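Local atomic coordinates of natterin-like protein (Lethenteron camtschaticum, PDB entry 6IUL), a protein that is a lamprey immune cytotoxin that probably binds cell-surface glycans through a jacalin-like lectin domain and forms membrane pores through an aerolysin-type domain. Residues A[146-157]-A[275-286]. Residues are numbered along the deposited sequence; the frame is centred on the assembly and turned at random.
Sequences IKSSVIQDMKYP and LPYTALLRITCV. Unlike the reference sequence in segment 275-286: V286 (reference Met).
M154 meets Y277 in a Met-aromatic contact. Its CG lies opposite the backbone N (chi1 -178°), and bends at chi2 and chi3 fold the thioether back toward segment 275-286. M154 SD comes obliquely to the ring, 3.5 Å from Y277 CD1. The methyl M154 CE rests on A279 CB at 3.8 Å. The Y277 hydroxyl bonds to S201 O, and W200 meets its ring edge-to-face. I151 continues along the same side: I151 CG2 touches A279 CB at 3.7 Å, while CG1 reaches L281 CD1. Beyond it, S149 OG lies against I283 CG1, and I283 CG2 packs on I146 CG1.

The two segments are antiparallel neighbours in the long, strand-rich part of the chain that belongs to the ETX/MTX2 family of aerolysin-like pore formers. Two beta bulges shift their register. At the classic bulge, K147 N and S148 N both donate to T284 O, at 2.7 and 3.0 Å, in its carbonyl plane. At the other, D153 (phi 45°) turns the chain through a corner, and pairing resumes one residue out of step at K155.

The other face is more polar. S148 OG and T284 OG1 do not bond directly; one water bridges them and also donates to R282 O. The extended Q152 side chain crosses that of R282 at an angle, its amide plane 74° from the guanidinium plane. NE2 and NH1 are both donors and do not bond; R282 NE makes a salt bridge with D292. D153 runs alongside L280 in the same direction, OD2 nearest CD2. K155 CB packs against T278 OG1 at 3.5 Å, and the end of the K155 chain turns off from the contact.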
loop_
_atom_site.group_PDB
_atom_site.type_symbol
_atom_site.label_atom_id
_atom_site.label_comp_id
_atom_site.label_asym_id
_atom_site.label_seq_id
_atom_site.Cartn_x
_atom_site.Cartn_y
_atom_site.Cartn_z
ATOM N N ILE A 146 16.455 -17.768 -4.488
ATOM C CA ILE A 146 16.616 -16.342 -4.532
ATOM C C ILE A 146 16.669 -15.736 -3.133
ATOM O O ILE A 146 15.854 -16.081 -2.263
ATOM C CB ILE A 146 15.474 -15.690 -5.309
ATOM C CG1 ILE A 146 15.602 -16.088 -6.782
ATOM C CG2 ILE A 146 15.481 -14.173 -5.165
ATOM C CD1 ILE A 146 14.378 -15.720 -7.635
ATOM N N LYS A 147 17.637 -14.831 -2.939
ATOM C CA LYS A 147 17.765 -14.057 -1.712
ATOM C C LYS A 147 17.062 -12.716 -1.871
ATOM O O LYS A 147 16.345 -12.299 -0.981
ATOM C CB LYS A 147 19.218 -13.805 -1.376
ATOM C CG LYS A 147 19.393 -12.920 -0.143
ATOM C CD LYS A 147 20.828 -12.783 0.341
ATOM C CE LYS A 147 20.840 -11.803 1.516
ATOM N NZ LYS A 147 22.197 -11.569 2.104
ATOM N N SER A 148 17.303 -12.019 -2.977
ATOM C CA SER A 148 16.656 -10.702 -3.199
ATOM C C SER A 148 16.512 -10.332 -4.662
ATOM O O SER A 148 17.229 -10.823 -5.515
ATOM C CB SER A 148 17.445 -9.588 -2.496
ATOM O OG SER A 148 18.780 -9.438 -3.054
ATOM N N SER A 149 15.599 -9.417 -4.915
ATOM C CA SER A 149 15.314 -8.910 -6.256
ATOM C C SER A 149 15.118 -7.426 -6.140
ATOM O O SER A 149 14.112 -6.964 -5.590
ATOM C CB SER A 149 14.038 -9.535 -6.804
ATOM O OG SER A 149 14.231 -10.911 -6.997
ATOM N N VAL A 150 16.082 -6.676 -6.644
ATOM C CA VAL A 150 16.175 -5.256 -6.319
ATOM C C VAL A 150 16.424 -4.449 -7.569
ATOM O O VAL A 150 17.353 -4.711 -8.336
ATOM C CB VAL A 150 17.301 -4.951 -5.319
ATOM C CG1 VAL A 150 17.221 -3.489 -4.912
ATOM C CG2 VAL A 150 17.173 -5.771 -4.050
ATOM N N ILE A 151 15.578 -3.457 -7.770
ATOM C CA ILE A 151 15.720 -2.539 -8.876
ATOM C C ILE A 151 16.585 -1.374 -8.366
ATOM O O ILE A 151 16.310 -0.794 -7.328
ATOM C CB ILE A 151 14.370 -2.028 -9.330
ATOM C CG1 ILE A 151 13.573 -3.166 -9.956
ATOM C CG2 ILE A 151 14.557 -0.892 -10.325
ATOM C CD1 ILE A 151 12.137 -2.825 -10.255
ATOM N N GLN A 152 17.633 -1.060 -9.099
ATOM C CA GLN A 152 18.623 -0.083 -8.670
ATOM C C GLN A 152 19.161 0.688 -9.869
ATOM O O GLN A 152 18.657 0.530 -10.979
ATOM C CB GLN A 152 19.745 -0.770 -7.888
ATOM C CG GLN A 152 20.619 -1.721 -8.659
ATOM C CD GLN A 152 21.247 -2.778 -7.726
ATOM O OE1 GLN A 152 20.549 -3.591 -7.078
ATOM N NE2 GLN A 152 22.562 -2.780 -7.666
ATOM N N ASP A 153 20.174 1.526 -9.631
ATOM C CA ASP A 153 20.710 2.464 -10.644
ATOM C C ASP A 153 19.587 3.180 -11.402
ATOM O O ASP A 153 19.554 3.181 -12.635
ATOM C CB ASP A 153 21.629 1.745 -11.655
ATOM C CG ASP A 153 22.794 1.013 -10.985
ATOM O OD1 ASP A 153 23.282 1.434 -9.905
ATOM O OD2 ASP A 153 23.240 0.013 -11.560
ATOM N N MET A 154 18.661 3.762 -10.643
ATOM C CA MET A 154 17.484 4.427 -11.199
ATOM C C MET A 154 17.881 5.757 -11.853
ATOM O O MET A 154 18.572 6.547 -11.259
ATOM C CB MET A 154 16.430 4.678 -10.109
ATOM C CG MET A 154 15.145 5.327 -10.619
ATOM S SD MET A 154 14.244 4.290 -11.781
ATOM C CE MET A 154 13.821 2.865 -10.763
ATOM N N LYS A 155 17.421 5.974 -13.080
ATOM C CA LYS A 155 17.724 7.196 -13.827
ATOM C C LYS A 155 16.483 7.680 -14.534
ATOM O O LYS A 155 15.702 6.889 -15.023
ATOM C CB LYS A 155 18.835 6.969 -14.868
ATOM C CG LYS A 155 20.191 6.793 -14.249
ATOM C CD LYS A 155 21.191 6.217 -15.246
ATOM C CE LYS A 155 22.620 6.230 -14.736
ATOM N NZ LYS A 155 22.940 5.066 -13.867
ATOM N N TYR A 156 16.321 9.003 -14.578
ATOM C CA TYR A 156 15.238 9.667 -15.267
ATOM C C TYR A 156 15.894 10.541 -16.351
ATOM O O TYR A 156 16.197 11.721 -16.122
ATOM C CB TYR A 156 14.413 10.512 -14.286
ATOM C CG TYR A 156 13.963 9.725 -13.103
ATOM C CD1 TYR A 156 12.768 9.028 -13.131
ATOM C CD2 TYR A 156 14.747 9.684 -11.947
ATOM C CE1 TYR A 156 12.342 8.304 -12.017
ATOM C CE2 TYR A 156 14.351 8.951 -10.851
ATOM C CZ TYR A 156 13.151 8.247 -10.896
ATOM O OH TYR A 156 12.768 7.512 -9.797
ATOM N N PRO A 157 16.150 9.944 -17.522
ATOM C CA PRO A 157 17.034 10.596 -18.510
ATOM C C PRO A 157 16.453 11.873 -19.178
ATOM O O PRO A 157 17.191 12.638 -19.747
ATOM C CB PRO A 157 17.290 9.482 -19.547
ATOM C CG PRO A 157 16.176 8.515 -19.359
ATOM C CD PRO A 157 15.730 8.593 -17.928
ATOM N N LEU A 275 7.304 10.524 -16.191
ATOM C CA LEU A 275 8.685 10.567 -16.677
ATOM C C LEU A 275 9.203 9.175 -17.061
ATOM O O LEU A 275 8.961 8.243 -16.352
ATOM C CB LEU A 275 9.605 11.098 -15.587
ATOM C CG LEU A 275 9.555 12.579 -15.160
ATOM C CD1 LEU A 275 10.543 12.792 -14.039
ATOM C CD2 LEU A 275 9.896 13.522 -16.337
ATOM N N PRO A 276 9.917 9.037 -18.185
ATOM C CA PRO A 276 10.564 7.750 -18.469
ATOM C C PRO A 276 11.710 7.454 -17.505
ATOM O O PRO A 276 12.350 8.390 -16.998
ATOM C CB PRO A 276 11.098 7.919 -19.921
ATOM C CG PRO A 276 11.208 9.415 -20.103
ATOM C CD PRO A 276 10.075 10.000 -19.293
ATOM N N TYR A 277 11.952 6.164 -17.237
ATOM C CA TYR A 277 13.094 5.769 -16.384
ATOM C C TYR A 277 13.847 4.605 -16.984
ATOM O O TYR A 277 13.296 3.819 -17.733
ATOM C CB TYR A 277 12.637 5.397 -14.940
ATOM C CG TYR A 277 12.058 4.013 -14.798
ATOM C CD1 TYR A 277 12.881 2.893 -14.663
ATOM C CD2 TYR A 277 10.697 3.809 -14.852
ATOM C CE1 TYR A 277 12.355 1.614 -14.546
ATOM C CE2 TYR A 277 10.154 2.539 -14.719
ATOM C CZ TYR A 277 10.993 1.443 -14.574
ATOM O OH TYR A 277 10.427 0.196 -14.476
ATOM N N THR A 278 15.111 4.492 -16.622
ATOM C CA THR A 278 15.907 3.308 -16.907
ATOM C C THR A 278 16.435 2.824 -15.561
ATOM O O THR A 278 16.559 3.629 -14.616
ATOM C CB THR A 278 17.101 3.574 -17.850
ATOM O OG1 THR A 278 17.988 4.488 -17.225
ATOM C CG2 THR A 278 16.649 4.160 -19.200
ATOM N N ALA A 279 16.711 1.524 -15.463
ATOM C CA ALA A 279 17.179 0.952 -14.218
ATOM C C ALA A 279 17.752 -0.438 -14.451
ATOM O O ALA A 279 17.741 -0.950 -15.553
ATOM C CB ALA A 279 16.022 0.869 -13.195
ATOM N N LEU A 280 18.248 -1.051 -13.387
ATOM C CA LEU A 280 18.782 -2.396 -13.451
ATOM C C LEU A 280 18.064 -3.272 -12.412
ATOM O O LEU A 280 17.999 -2.942 -11.217
ATOM C CB LEU A 280 20.279 -2.320 -13.187
ATOM C CG LEU A 280 21.023 -3.663 -13.211
ATOM C CD1 LEU A 280 20.975 -4.259 -14.622
ATOM C CD2 LEU A 280 22.454 -3.577 -12.716
ATOM N N LEU A 281 17.546 -4.395 -12.863
ATOM C CA LEU A 281 17.033 -5.401 -11.942
ATOM C C LEU A 281 18.157 -6.359 -11.597
ATOM O O LEU A 281 18.730 -7.003 -12.479
ATOM C CB LEU A 281 15.863 -6.154 -12.563
ATOM C CG LEU A 281 15.397 -7.387 -11.765
ATOM C CD1 LEU A 281 14.846 -6.955 -10.440
ATOM C CD2 LEU A 281 14.332 -8.131 -12.527
ATOM N N ARG A 282 18.519 -6.432 -10.332
ATOM C CA ARG A 282 19.497 -7.406 -9.898
ATOM C C ARG A 282 18.845 -8.440 -8.988
ATOM O O ARG A 282 18.345 -8.113 -7.907
ATOM C CB ARG A 282 20.644 -6.749 -9.154
ATOM C CG ARG A 282 21.628 -7.748 -8.574
ATOM C CD ARG A 282 22.959 -7.117 -8.227
ATOM N NE ARG A 282 23.661 -6.732 -9.450
ATOM C CZ ARG A 282 24.574 -5.768 -9.523
ATOM N NH1 ARG A 282 24.913 -5.048 -8.461
ATOM N NH2 ARG A 282 25.167 -5.525 -10.674
ATOM N N ILE A 283 18.919 -9.689 -9.412
ATOM C CA ILE A 283 18.445 -10.804 -8.630
ATOM C C ILE A 283 19.652 -11.491 -8.034
ATOM O O ILE A 283 20.495 -11.988 -8.748
ATOM C CB ILE A 283 17.669 -11.796 -9.502
ATOM C CG1 ILE A 283 16.430 -11.089 -10.064
ATOM C CG2 ILE A 283 17.290 -13.050 -8.702
ATOM C CD1 ILE A 283 15.693 -11.871 -11.129
ATOM N N THR A 284 19.699 -11.545 -6.714
ATOM C CA THR A 284 20.780 -12.180 -6.018
ATOM C C THR A 284 20.298 -13.480 -5.429
ATOM O O THR A 284 19.295 -13.522 -4.697
ATOM C CB THR A 284 21.323 -11.247 -4.916
ATOM O OG1 THR A 284 21.700 -9.992 -5.528
ATOM C CG2 THR A 284 22.514 -11.861 -4.179
ATOM N N CYS A 285 21.039 -14.545 -5.742
ATOM C CA CYS A 285 20.709 -15.873 -5.255
ATOM C C CYS A 285 21.297 -16.143 -3.874
ATOM O O CYS A 285 22.296 -15.537 -3.485
ATOM C CB CYS A 285 21.245 -16.926 -6.232
ATOM S SG CYS A 285 20.504 -16.849 -7.849
ATOM N N VAL A 286 20.671 -17.068 -3.155
ATOM C CA VAL A 286 21.201 -17.591 -1.910
ATOM C C VAL A 286 22.638 -18.090 -2.042
ATOM O O VAL A 286 23.419 -17.892 -1.123
ATOM C CB VAL A 286 20.312 -18.761 -1.405
ATOM C CG1 VAL A 286 20.889 -19.444 -0.186
ATOM C CG2 VAL A 286 18.946 -18.241 -1.059
HETATM O O HOH W 1 19.703 -8.326 -5.393
#